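CAMP factor (Mobiluncus curtisii, PDB 6JLC) probably acts as a secreted pore-forming toxin that damages host membranes and takes part in haemolysis. Local coordinates at residues 12-17 with 53-58; 45-50 with 112-117; 79-84 with 105-110; 152-157 with 204-209; 159-164 with 211-216. All coordinates share one frame; numbering follows the deposited sequence.

Contact 1. Residues 12-17 with 53-58; sequences QSAIDD and QSLAVV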
# COMPACT_ATOMS: atom_id res chain seq x y z
N GLN A 12 2.83 7.20 -24.91
CA GLN A 12 1.59 7.39 -24.17
C GLN A 12 1.24 6.16 -23.34
O GLN A 12 0.74 6.28 -22.22
CB GLN A 12 0.42 7.73 -25.10
CG GLN A 12 -0.86 8.03 -24.34
CD GLN A 12 -0.73 9.26 -23.46
OE1 GLN A 12 -0.27 10.30 -23.91
NE2 GLN A 12 -1.11 9.13 -22.19
N SER A 13 1.49 4.95 -23.88
CA SER A 13 1.23 3.74 -23.10
C SER A 13 2.07 3.72 -21.84
O SER A 13 1.58 3.34 -20.77
CB SER A 13 1.52 2.47 -23.92
OG SER A 13 0.82 2.47 -25.14
N ALA A 14 3.34 4.12 -21.96
CA ALA A 14 4.22 4.19 -20.80
C ALA A 14 3.67 5.16 -19.77
O ALA A 14 3.62 4.85 -18.57
CB ALA A 14 5.63 4.59 -21.24
N ILE A 15 3.24 6.35 -20.22
CA ILE A 15 2.62 7.32 -19.31
C ILE A 15 1.46 6.67 -18.57
O ILE A 15 1.35 6.77 -17.34
CB ILE A 15 2.15 8.56 -20.10
CG1 ILE A 15 3.36 9.35 -20.60
CG2 ILE A 15 1.25 9.44 -19.21
CD1 ILE A 15 3.00 10.51 -21.51
N ASP A 16 0.55 6.04 -19.31
CA ASP A 16 -0.62 5.43 -18.68
C ASP A 16 -0.21 4.39 -17.65
O ASP A 16 -0.81 4.30 -16.57
CB ASP A 16 -1.53 4.79 -19.73
CG ASP A 16 -2.12 5.80 -20.72
OD1 ASP A 16 -2.06 7.02 -20.45
OD2 ASP A 16 -2.62 5.36 -21.77
N ASP A 17 0.80 3.56 -17.98
CA ASP A 17 1.24 2.52 -17.06
C ASP A 17 1.85 3.13 -15.80
O ASP A 17 1.64 2.62 -14.69
CB ASP A 17 2.27 1.60 -17.72
CG ASP A 17 1.68 0.79 -18.87
OD1 ASP A 17 0.44 0.71 -18.96
OD2 ASP A 17 2.48 0.26 -19.67
N GLN A 53 6.59 13.55 -17.82
CA GLN A 53 6.82 14.79 -18.55
C GLN A 53 7.79 14.57 -19.71
O GLN A 53 7.60 15.12 -20.80
CB GLN A 53 7.37 15.87 -17.61
CG GLN A 53 6.27 16.60 -16.82
CD GLN A 53 6.79 17.29 -15.56
OE1 GLN A 53 7.98 17.21 -15.22
NE2 GLN A 53 5.89 17.97 -14.85
N SER A 54 8.83 13.77 -19.49
CA SER A 54 9.74 13.44 -20.58
C SER A 54 9.04 12.61 -21.64
O SER A 54 9.27 12.79 -22.85
CB SER A 54 10.96 12.70 -20.05
OG SER A 54 11.88 12.46 -21.10
N LEU A 55 8.19 11.67 -21.22
CA LEU A 55 7.43 10.88 -22.18
C LEU A 55 6.41 11.73 -22.92
O LEU A 55 6.15 11.51 -24.11
CB LEU A 55 6.73 9.72 -21.47
CG LEU A 55 7.64 8.57 -21.04
CD1 LEU A 55 6.98 7.78 -19.93
CD2 LEU A 55 7.96 7.67 -22.21
N ALA A 56 5.81 12.70 -22.22
CA ALA A 56 4.79 13.54 -22.85
C ALA A 56 5.37 14.34 -23.99
O ALA A 56 4.66 14.68 -24.95
CB ALA A 56 4.14 14.46 -21.81
N VAL A 57 6.66 14.67 -23.91
CA VAL A 57 7.33 15.36 -25.00
C VAL A 57 7.30 14.51 -26.26
O VAL A 57 7.01 15.01 -27.36
CB VAL A 57 8.77 15.72 -24.59
CG1 VAL A 57 9.57 16.18 -25.78
CG2 VAL A 57 8.75 16.78 -23.49
N VAL A 58 7.57 13.21 -26.12
CA VAL A 58 7.53 12.31 -27.27
C VAL A 58 6.09 12.10 -27.73
O VAL A 58 5.79 12.14 -28.93
CB VAL A 58 8.21 10.97 -26.94
CG1 VAL A 58 8.04 9.98 -28.09
CG2 VAL A 58 9.69 11.17 -26.59

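Contact 2. Residues 45-50 with 112-117; sequences FATATE and MRVANI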
# COMPACT_ATOMS: atom_id res chain seq x y z
N PHE A 45 7.23 9.50 -6.35
CA PHE A 45 6.17 10.22 -7.06
C PHE A 45 6.74 11.40 -7.86
O PHE A 45 6.29 11.68 -8.98
CB PHE A 45 5.09 10.70 -6.08
CG PHE A 45 4.36 9.58 -5.36
CD1 PHE A 45 4.10 8.37 -5.99
CD2 PHE A 45 3.93 9.75 -4.05
CE1 PHE A 45 3.43 7.34 -5.32
CE2 PHE A 45 3.26 8.74 -3.38
CZ PHE A 45 3.00 7.53 -4.01
N ALA A 46 7.73 12.09 -7.29
CA ALA A 46 8.36 13.18 -8.03
C ALA A 46 9.08 12.65 -9.26
O ALA A 46 9.03 13.27 -10.33
CB ALA A 46 9.34 13.93 -7.12
N THR A 47 9.76 11.50 -9.14
CA THR A 47 10.42 10.91 -10.29
C THR A 47 9.40 10.50 -11.35
O THR A 47 9.64 10.66 -12.55
CB THR A 47 11.25 9.70 -9.85
OG1 THR A 47 12.23 10.13 -8.91
CG2 THR A 47 11.97 9.07 -11.04
N ALA A 48 8.27 9.95 -10.91
CA ALA A 48 7.24 9.53 -11.85
C ALA A 48 6.74 10.71 -12.67
O ALA A 48 6.51 10.60 -13.88
CB ALA A 48 6.09 8.88 -11.09
N THR A 49 6.61 11.87 -12.01
CA THR A 49 6.21 13.08 -12.71
C THR A 49 7.24 13.51 -13.74
O THR A 49 6.89 13.88 -14.86
CB THR A 49 5.96 14.18 -11.68
OG1 THR A 49 4.89 13.76 -10.82
CG2 THR A 49 5.56 15.47 -12.37
N GLU A 50 8.53 13.47 -13.37
CA GLU A 50 9.56 13.82 -14.34
C GLU A 50 9.54 12.85 -15.51
O GLU A 50 9.74 13.26 -16.66
CB GLU A 50 10.94 13.81 -13.66
CG GLU A 50 11.08 14.91 -12.64
CD GLU A 50 12.41 14.88 -11.89
OE1 GLU A 50 13.21 13.94 -12.10
OE2 GLU A 50 12.63 15.81 -11.09
N MET A 112 15.47 4.70 -4.89
CA MET A 112 16.69 5.50 -4.96
C MET A 112 17.33 5.39 -6.34
O MET A 112 17.79 6.39 -6.91
CB MET A 112 17.67 5.09 -3.86
CG MET A 112 17.14 5.27 -2.44
SD MET A 112 16.63 6.97 -2.10
CE MET A 112 18.21 7.82 -2.19
N ARG A 113 17.36 4.18 -6.91
CA ARG A 113 17.96 4.00 -8.22
C ARG A 113 17.14 4.68 -9.31
O ARG A 113 17.69 5.35 -10.19
CB ARG A 113 18.13 2.51 -8.54
CG ARG A 113 19.07 2.21 -9.71
CD ARG A 113 20.48 2.72 -9.44
NE ARG A 113 21.18 1.82 -8.52
CZ ARG A 113 22.38 2.05 -7.99
NH1 ARG A 113 23.06 3.16 -8.28
NH2 ARG A 113 22.91 1.16 -7.15
N VAL A 114 15.81 4.50 -9.30
CA VAL A 114 15.04 5.06 -10.41
C VAL A 114 15.09 6.59 -10.40
O VAL A 114 14.93 7.22 -11.46
CB VAL A 114 13.59 4.52 -10.37
CG1 VAL A 114 12.74 5.28 -9.37
CG2 VAL A 114 12.97 4.56 -11.78
N ALA A 115 15.35 7.21 -9.25
CA ALA A 115 15.49 8.66 -9.16
C ALA A 115 16.91 9.14 -9.41
O ALA A 115 17.14 10.35 -9.50
CB ALA A 115 15.05 9.14 -7.78
N ASN A 116 17.87 8.22 -9.55
CA ASN A 116 19.29 8.57 -9.58
C ASN A 116 19.66 9.05 -10.98
O ASN A 116 19.47 8.32 -11.96
CB ASN A 116 20.10 7.34 -9.17
CG ASN A 116 21.56 7.66 -8.87
OD1 ASN A 116 22.22 8.36 -9.64
ND2 ASN A 116 22.07 7.14 -7.75
N ILE A 117 20.18 10.28 -11.09
CA ILE A 117 20.56 10.80 -12.40
C ILE A 117 21.69 10.02 -13.05
O ILE A 117 21.92 10.16 -14.26
CB ILE A 117 20.91 12.30 -12.31
CG1 ILE A 117 21.98 12.51 -11.22
CG2 ILE A 117 19.64 13.12 -12.06
CD1 ILE A 117 23.06 13.45 -11.61

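Contact 3. Residues 79-84 with 105-110; sequences VEIGLT and FSVTRA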
# COMPACT_ATOMS: atom_id res chain seq x y z
N VAL A 79 6.71 0.59 -12.69
CA VAL A 79 5.60 -0.36 -12.75
C VAL A 79 5.86 -1.52 -11.80
O VAL A 79 4.97 -1.97 -11.08
CB VAL A 79 5.38 -0.83 -14.20
CG1 VAL A 79 4.48 -2.06 -14.25
CG2 VAL A 79 4.83 0.32 -15.04
N GLU A 80 7.11 -2.00 -11.78
CA GLU A 80 7.46 -3.13 -10.92
C GLU A 80 7.34 -2.77 -9.45
O GLU A 80 6.94 -3.61 -8.64
CB GLU A 80 8.88 -3.60 -11.23
CG GLU A 80 9.17 -5.00 -10.69
CD GLU A 80 8.41 -6.06 -11.46
OE1 GLU A 80 8.15 -5.82 -12.66
OE2 GLU A 80 8.08 -7.12 -10.89
N ILE A 81 7.75 -1.56 -9.09
CA ILE A 81 7.59 -1.12 -7.70
C ILE A 81 6.11 -1.15 -7.32
O ILE A 81 5.73 -1.65 -6.26
CB ILE A 81 8.19 0.28 -7.51
CG1 ILE A 81 9.72 0.24 -7.66
CG2 ILE A 81 7.82 0.82 -6.13
CD1 ILE A 81 10.32 1.61 -7.81
N GLY A 82 5.26 -0.63 -8.20
CA GLY A 82 3.82 -0.70 -7.95
C GLY A 82 3.33 -2.13 -7.77
O GLY A 82 2.61 -2.44 -6.81
N LEU A 83 3.72 -3.02 -8.69
CA LEU A 83 3.28 -4.41 -8.59
C LEU A 83 3.75 -5.05 -7.30
O LEU A 83 3.01 -5.83 -6.68
CB LEU A 83 3.79 -5.23 -9.78
CG LEU A 83 3.32 -4.86 -11.18
CD1 LEU A 83 4.12 -5.65 -12.22
CD2 LEU A 83 1.81 -5.13 -11.30
N THR A 84 4.99 -4.76 -6.90
CA THR A 84 5.58 -5.43 -5.74
C THR A 84 4.86 -5.01 -4.46
O THR A 84 4.55 -5.85 -3.60
CB THR A 84 7.08 -5.10 -5.66
OG1 THR A 84 7.72 -5.52 -6.88
CG2 THR A 84 7.72 -5.85 -4.50
N PHE A 105 13.34 -2.73 2.08
CA PHE A 105 14.67 -2.32 1.67
C PHE A 105 14.84 -2.43 0.16
O PHE A 105 15.38 -1.53 -0.48
CB PHE A 105 15.70 -3.18 2.39
CG PHE A 105 17.12 -2.69 2.23
CD1 PHE A 105 17.46 -1.38 2.55
CD2 PHE A 105 18.10 -3.54 1.75
CE1 PHE A 105 18.77 -0.94 2.42
CE2 PHE A 105 19.42 -3.10 1.61
CZ PHE A 105 19.75 -1.80 1.96
N SER A 106 14.36 -3.54 -0.41
CA SER A 106 14.41 -3.71 -1.86
C SER A 106 13.61 -2.62 -2.57
O SER A 106 14.08 -2.05 -3.57
CB SER A 106 13.89 -5.11 -2.22
OG SER A 106 13.82 -5.29 -3.62
N VAL A 107 12.42 -2.28 -2.06
CA VAL A 107 11.66 -1.18 -2.65
C VAL A 107 12.41 0.14 -2.52
O VAL A 107 12.49 0.92 -3.48
CB VAL A 107 10.26 -1.09 -2.01
CG1 VAL A 107 9.56 0.22 -2.44
CG2 VAL A 107 9.42 -2.30 -2.41
N THR A 108 12.96 0.42 -1.34
CA THR A 108 13.66 1.69 -1.13
C THR A 108 14.85 1.81 -2.08
O THR A 108 15.05 2.86 -2.71
CB THR A 108 14.11 1.82 0.33
OG1 THR A 108 12.95 1.88 1.18
CG2 THR A 108 14.94 3.09 0.52
N ARG A 109 15.66 0.74 -2.19
CA ARG A 109 16.80 0.77 -3.10
C ARG A 109 16.34 1.01 -4.53
O ARG A 109 16.99 1.76 -5.27
CB ARG A 109 17.58 -0.54 -3.03
CG ARG A 109 18.37 -0.73 -1.74
CD ARG A 109 19.30 -1.95 -1.85
NE ARG A 109 20.27 -1.81 -2.93
CZ ARG A 109 20.47 -2.71 -3.90
NH1 ARG A 109 19.76 -3.83 -3.94
NH2 ARG A 109 21.38 -2.48 -4.83
N ALA A 110 15.23 0.38 -4.94
CA ALA A 110 14.70 0.57 -6.29
C ALA A 110 14.28 2.02 -6.52
O ALA A 110 14.51 2.59 -7.59
CB ALA A 110 13.52 -0.37 -6.54

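Contact 4. Residues 152-157 with 204-209; sequences IYVKDL and AECDAA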
# COMPACT_ATOMS: atom_id res chain seq x y z
N ILE A 152 2.92 -3.40 11.94
CA ILE A 152 2.07 -2.31 11.47
C ILE A 152 1.11 -2.80 10.40
O ILE A 152 0.03 -2.22 10.21
CB ILE A 152 2.93 -1.15 10.96
CG1 ILE A 152 3.62 -1.59 9.68
CG2 ILE A 152 3.94 -0.71 11.99
CD1 ILE A 152 3.56 -0.57 8.68
N TYR A 153 1.46 -3.88 9.68
CA TYR A 153 0.56 -4.41 8.65
C TYR A 153 -0.69 -5.02 9.28
O TYR A 153 -1.79 -4.84 8.76
CB TYR A 153 1.32 -5.41 7.78
CG TYR A 153 2.62 -4.78 7.35
CD1 TYR A 153 2.65 -3.91 6.26
CD2 TYR A 153 3.78 -4.96 8.09
CE1 TYR A 153 3.83 -3.28 5.90
CE2 TYR A 153 4.96 -4.33 7.73
CZ TYR A 153 4.98 -3.50 6.63
OH TYR A 153 6.16 -2.87 6.27
N VAL A 154 -0.53 -5.73 10.40
CA VAL A 154 -1.69 -6.26 11.12
C VAL A 154 -2.48 -5.12 11.75
O VAL A 154 -3.72 -5.11 11.71
CB VAL A 154 -1.23 -7.29 12.18
CG1 VAL A 154 -2.40 -7.69 13.09
CG2 VAL A 154 -0.66 -8.52 11.50
N LYS A 155 -1.79 -4.16 12.37
CA LYS A 155 -2.44 -2.97 12.91
C LYS A 155 -3.22 -2.21 11.85
O LYS A 155 -4.27 -1.64 12.14
CB LYS A 155 -1.40 -2.05 13.56
CG LYS A 155 -1.00 -2.44 14.98
CD LYS A 155 -2.16 -2.27 15.94
CE LYS A 155 -1.78 -2.62 17.39
NZ LYS A 155 -0.93 -1.54 17.97
N ASP A 156 -2.71 -2.19 10.61
CA ASP A 156 -3.45 -1.52 9.54
C ASP A 156 -4.74 -2.25 9.20
O ASP A 156 -5.73 -1.61 8.84
CB ASP A 156 -2.56 -1.36 8.30
CG ASP A 156 -1.41 -0.35 8.53
OD1 ASP A 156 -1.56 0.54 9.40
OD2 ASP A 156 -0.37 -0.44 7.85
N LEU A 157 -4.76 -3.59 9.30
CA LEU A 157 -6.01 -4.32 9.10
C LEU A 157 -7.03 -3.97 10.18
O LEU A 157 -8.23 -3.82 9.90
CB LEU A 157 -5.73 -5.83 9.10
CG LEU A 157 -6.90 -6.74 8.72
CD1 LEU A 157 -7.34 -6.50 7.29
CD2 LEU A 157 -6.53 -8.21 8.93
N ALA A 204 -3.02 -11.69 18.03
CA ALA A 204 -4.29 -12.23 18.49
C ALA A 204 -5.19 -11.14 19.06
O ALA A 204 -6.41 -11.18 18.87
CB ALA A 204 -4.05 -13.31 19.55
N GLU A 205 -4.62 -10.17 19.78
CA GLU A 205 -5.44 -9.10 20.31
C GLU A 205 -6.05 -8.26 19.18
O GLU A 205 -7.18 -7.79 19.29
CB GLU A 205 -4.63 -8.20 21.26
CG GLU A 205 -4.30 -8.81 22.62
CD GLU A 205 -3.39 -7.90 23.44
OE1 GLU A 205 -2.19 -7.79 23.10
OE2 GLU A 205 -3.87 -7.28 24.41
N CYS A 206 -5.29 -8.05 18.10
CA CYS A 206 -5.82 -7.29 16.97
C CYS A 206 -6.91 -8.08 16.25
O CYS A 206 -7.98 -7.52 15.94
CB CYS A 206 -4.68 -6.93 16.01
SG CYS A 206 -3.48 -5.76 16.72
N ASP A 207 -6.67 -9.37 15.99
CA ASP A 207 -7.69 -10.21 15.35
C ASP A 207 -8.96 -10.27 16.19
O ASP A 207 -10.07 -10.24 15.66
CB ASP A 207 -7.16 -11.63 15.13
CG ASP A 207 -6.08 -11.70 14.05
OD1 ASP A 207 -6.01 -10.79 13.20
OD2 ASP A 207 -5.31 -12.69 14.07
N ALA A 208 -8.81 -10.40 17.52
CA ALA A 208 -9.99 -10.43 18.38
C ALA A 208 -10.75 -9.11 18.34
O ALA A 208 -11.99 -9.10 18.36
CB ALA A 208 -9.58 -10.76 19.82
N ALA A 209 -10.03 -7.99 18.32
CA ALA A 209 -10.70 -6.69 18.24
C ALA A 209 -11.49 -6.56 16.94
O ALA A 209 -12.62 -6.04 16.94
CB ALA A 209 -9.68 -5.57 18.35

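Contact 5. Residues 159-164 with 211-216; sequences NKAIWN and AKLNTA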
# COMPACT_ATOMS: atom_id res chain seq x y z
N ASN A 159 -7.08 -1.09 11.81
CA ASN A 159 -7.46 0.28 11.52
C ASN A 159 -8.47 0.33 10.42
O ASN A 159 -9.38 1.09 10.46
CB ASN A 159 -6.26 1.14 11.21
CG ASN A 159 -6.50 2.59 11.55
OD1 ASN A 159 -5.96 3.49 10.96
ND2 ASN A 159 -7.30 2.80 12.51
N LYS A 160 -8.29 -0.50 9.41
CA LYS A 160 -9.28 -0.56 8.33
C LYS A 160 -10.65 -0.97 8.86
O LYS A 160 -11.68 -0.40 8.46
CB LYS A 160 -8.81 -1.53 7.25
CG LYS A 160 -9.43 -1.26 5.88
CD LYS A 160 -8.62 -1.89 4.75
CE LYS A 160 -7.27 -1.19 4.57
NZ LYS A 160 -6.19 -2.15 4.20
N ALA A 161 -10.69 -1.96 9.76
CA ALA A 161 -11.97 -2.38 10.34
C ALA A 161 -12.59 -1.27 11.17
O ALA A 161 -13.81 -1.07 11.13
CB ALA A 161 -11.77 -3.65 11.18
N ILE A 162 -11.77 -0.52 11.92
CA ILE A 162 -12.29 0.60 12.69
C ILE A 162 -12.93 1.62 11.75
O ILE A 162 -14.06 2.08 11.97
CB ILE A 162 -11.17 1.25 13.54
CG1 ILE A 162 -10.69 0.26 14.62
CG2 ILE A 162 -11.62 2.60 14.13
CD1 ILE A 162 -9.41 0.71 15.32
N TRP A 163 -12.21 2.00 10.70
CA TRP A 163 -12.73 3.01 9.79
C TRP A 163 -13.94 2.49 9.03
O TRP A 163 -14.94 3.21 8.88
CB TRP A 163 -11.64 3.48 8.84
CG TRP A 163 -10.79 4.51 9.47
CD1 TRP A 163 -9.50 4.36 9.90
CD2 TRP A 163 -11.18 5.85 9.77
NE1 TRP A 163 -9.06 5.54 10.45
CE2 TRP A 163 -10.07 6.47 10.38
CE3 TRP A 163 -12.35 6.59 9.59
CZ2 TRP A 163 -10.09 7.81 10.80
CZ3 TRP A 163 -12.38 7.92 10.01
CH2 TRP A 163 -11.26 8.51 10.61
N ASN A 164 -13.89 1.23 8.57
CA ASN A 164 -15.05 0.63 7.94
C ASN A 164 -16.26 0.68 8.85
O ASN A 164 -17.39 0.92 8.39
CB ASN A 164 -14.78 -0.83 7.56
CG ASN A 164 -13.95 -0.97 6.31
OD1 ASN A 164 -13.84 -0.03 5.51
ND2 ASN A 164 -13.36 -2.15 6.11
N ALA A 211 -12.81 -9.05 15.20
CA ALA A 211 -13.99 -9.92 15.29
C ALA A 211 -15.06 -9.32 16.19
O ALA A 211 -16.25 -9.36 15.85
CB ALA A 211 -13.59 -11.31 15.78
N LYS A 212 -14.67 -8.72 17.32
CA LYS A 212 -15.67 -8.12 18.22
C LYS A 212 -16.35 -6.93 17.55
O LYS A 212 -17.56 -6.69 17.76
CB LYS A 212 -15.03 -7.66 19.53
CG LYS A 212 -14.44 -8.75 20.40
CD LYS A 212 -13.77 -8.13 21.63
CE LYS A 212 -12.51 -8.89 22.05
NZ LYS A 212 -11.29 -8.02 22.05
N LEU A 213 -15.60 -6.17 16.76
CA LEU A 213 -16.15 -5.01 16.07
C LEU A 213 -17.18 -5.44 15.03
O LEU A 213 -18.24 -4.82 14.90
CB LEU A 213 -15.01 -4.22 15.42
CG LEU A 213 -15.12 -2.73 15.14
CD1 LEU A 213 -15.77 -1.97 16.30
CD2 LEU A 213 -13.72 -2.23 14.83
N ASN A 214 -16.88 -6.50 14.27
CA ASN A 214 -17.85 -6.99 13.29
C ASN A 214 -19.12 -7.48 13.97
O ASN A 214 -20.23 -7.22 13.48
CB ASN A 214 -17.21 -8.09 12.44
CG ASN A 214 -16.09 -7.55 11.57
OD1 ASN A 214 -16.09 -6.38 11.18
ND2 ASN A 214 -15.12 -8.41 11.24
N THR A 215 -18.99 -8.16 15.12
CA THR A 215 -20.16 -8.61 15.86
C THR A 215 -20.95 -7.44 16.41
O THR A 215 -22.19 -7.46 16.40
CB THR A 215 -19.73 -9.55 16.98
OG1 THR A 215 -19.10 -10.71 16.40
CG2 THR A 215 -20.94 -9.99 17.81
N ALA A 216 -20.26 -6.40 16.89
CA ALA A 216 -20.95 -5.22 17.41
C ALA A 216 -21.71 -4.50 16.30
O ALA A 216 -22.83 -4.03 16.52
CB ALA A 216 -19.96 -4.28 18.08

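Contact 1. Residues 12-17 with 53-58
I15 holds CG1 anti to its carbonyl carbon (chi1 -69°), and L55 places CG in the same way (chi1 -74°), which lets these side chains slide past each other in opposite directions between helix 8-31 and helix 41-59. I15 CG1 presses on L55 CB at 3.5 Å. Its terminal methyl goes further, and I15 CD1 lies 3.6 Å from A56 N and 4.1 Å from A56 CB, resting on the backbone as much as on the side chain. On the other flank L55 turns its fork to A14, with L55 CD1 3.7 Å and CD2 4.0 Å from A14 CB. The two short segments run antiparallel at 153°, their axes 9.1 Å apart, as in a helical hairpin, and I71 of helix 68-91 adds to the cover of L55. Polar groups keep to the outer surface of helix 8-31, where Q12 NE2 donates to D16 OD1 at 2.9 Å, approaching from above the carboxylate plane. No hydrogen bond spans the two segments. With no polar bond between them, the contact probably depends on the close fit and burial of I15 and L55.

Contact 2. Residues 45-50 with 112-117
In the all-helical bundle formed by the first five helices of the chain, T47 of helix 41-59 meets V114 and A115 near the C-terminal end of helix 97-114. T47 is the one residue that helix 41-59 contributes to this contact, and both branches of its side chain are used. With OG1 anti to the carbonyl carbon and CG2 anti to the backbone N (chi1 -60°), the hydroxyl and the methyl touch neighbouring parts of the same turn. T47 OG1 comes within 3.2 Å of A115 CB, a tight approach of an oxygen to a methyl group. Its polar need is met within its own helix, where it is hydrogen-bonded to the carbonyl oxygen of K43, so the alanine is simply packed against it. The methyl branch lies over the backbone, with T47 CG2 3.5 Å from V114 O. T47 CG2 also lies 4.2 Å from V114 CG1, a looser apolar touch.

The carbonyl oxygen of V114 is already engaged: R74 of helix 68-91 donates to it through NH1 and binds N116 O with the same nitrogen, tying the departing chain to a third helix. Within the turn, N116 N donates to R113 O at 2.9 Å, before the backbone of N116 opens into an extended conformation. V114 itself packs on L77 and I78 of helix 68-91. Since no hydrogen bond joins the two segments, the fit depends on small side chains lying close to main chain. A115 CA also lies 4.0 Å from T47 CG2.

Contact 3. Residues 79-84 with 105-110
V107 and A110, one helical turn apart on helix 97-114, face I81 across an antiparallel helical hairpin whose other arm is helix 68-91. The short segments lie at 161° to each other, with axes 10.6 Å apart, in the all-helical bundle at the N-terminal end of the chain. The segment begins on its outer side with F105, whose ring has R109 CG over its centre, 4.0 Å above the plane. Next, S106 looks to a different neighbour: its hydroxyl is hydrogen-bonded to D130 of helix 121-139, and its side chain also packs on L131 there. V107 then brings the first apolar touch. Its CG1 is anti to the backbone N (chi1 169°), and this branch meets I81 CG2 at 4.1 Å, the two side chains crossing obliquely. The other branch, V107 CG2, comes only within 4.5 Å of T84 CG2, a marginal approach.

A110 closes the walk with a single methyl. I81 CD1 and I81 CG1 each lie 4.0 Å from A110 CB, so the longer branch of the isoleucine rests alongside the alanine while its shorter branch serves V107. I81 thus touches both residues, one with each branch, and all four touching side chains are buried. On the facing helix T84 turns its methyl to this surface, while its hydroxyl is satisfied within its own helix: T84 OG1 donates to E80 O at 2.7 Å from above the carbonyl plane. That oxygen also accepts from T84 N, which arrives on the opposite face.

Contact 4. Residues 152-157 with 204-209
C206 meets V154 and K155 where the first and third helices of the C-terminal three-helix bundle, 152-173 and 203-222, run side by side in roughly the same direction. The tight part is small and centred on the cysteine. V154 CG1 lies 3.8 Å from C206 CB, and the sulfur is met by the aliphatic stem of a lysine, K155 CE standing 3.6 Å from C206 SG. The lysine reaches there by a detour, since its CB points away from helix 203-222. The bend at chi2 (-67°) brings CD and CE alongside the sulfur, while the bend at chi4 (74°) directs NZ to its carbonyl partners. This ammonium group passes on to the end of helix 179-197, where NZ is hydrogen-bonded to the carbonyl oxygens of W196 and K198. Two bonds to main-chain oxygens would help fix the chain in this bent shape, and the cationic end would probably suit the negative pole of that helix.

The other side of the contact is looser. L157 points toward helix 203-222 without touching segment 204-209, resting instead on R93 and Y94 of a loop. D207 likewise reaches no partner across the pair of segments; its OD1 is hydrogen-bonded to the hydroxyl of Y94. V154 and C206 are buried, while K155, L157 and D207 are partly exposed. Away from the cysteine, Y153 stacks on H100 of helix 97-114, linking the two bundles. Back at the tight end, the sulfur touches a second methylene, C206 SG lying 3.8 Å from K155 CD.

Contact 5. Residues 159-164 with 211-216
L213 buries the most surface in this contact, followed by A161 and I162, and almost everything passes through one methyl of the leucine. L213 CD2 reaches across from helix 203-222 to the wall of helix 152-173, where it lies 3.8 Å from I162 CA and 3.9 Å from A161 O. The leucine gets there with CG anti to its backbone N (chi1 -154°), a torsion that carries the fork outward to the facing helix. There the methyl rests on main chain as well as side chains, covering the peptide that joins A161 to I162.

A161 contributes its carbonyl oxygen and its methyl. The methyl is the more distant of the two, with A161 CB 4.4 Å from L213 CD2. The carbonyl oxygen has a polar partner of its own in T165, whose hydroxyl is hydrogen-bonded to it, so the leucine adds only apolar cover. I162 takes part although its CB points away from helix 203-222. Its CG1 is anti to the carbonyl carbon (chi1 -66°), which sets I162 CG1 3.9 Å from L213 CD2, and the two side chains cross at about a right angle. The CA atoms of A161 and L213 remain 7.6 Å apart, and the L213 side chain spans the gap to the main chain and side chains of helix 152-173, without a hydrogen bond.

An acetate ion, probably from crystallisation, lies about 6 Å from the I162 side chain. The remaining helix of this bundle, 179-197, completes the surroundings: its I189 and A192 also pack on L213, which therefore sits where all three helices meet.

Contacts 1, 2 and 3 belong to the five-helix N-terminal bundle, and contacts 4 and 5 to the three-helix bundle on the opposite side of the chain's centre. Contacts 1 and 2 share helix 41-59, contacts 2 and 3 share helix 97-114, and contacts 4 and 5 follow one another along the same helix pair. Contact 3 lies nearest the centre of the chain and is fully buried; contact 1 includes an exposed alanine, and contacts 2, 4 and 5 each include a partly exposed residue. Branched aliphatic side chains dominate contacts 1 and 3, whereas contact 2 sets a threonine on main chain, contact 4 pairs sulfur with lysine methylenes, and contact 5 rests on one leucine methyl.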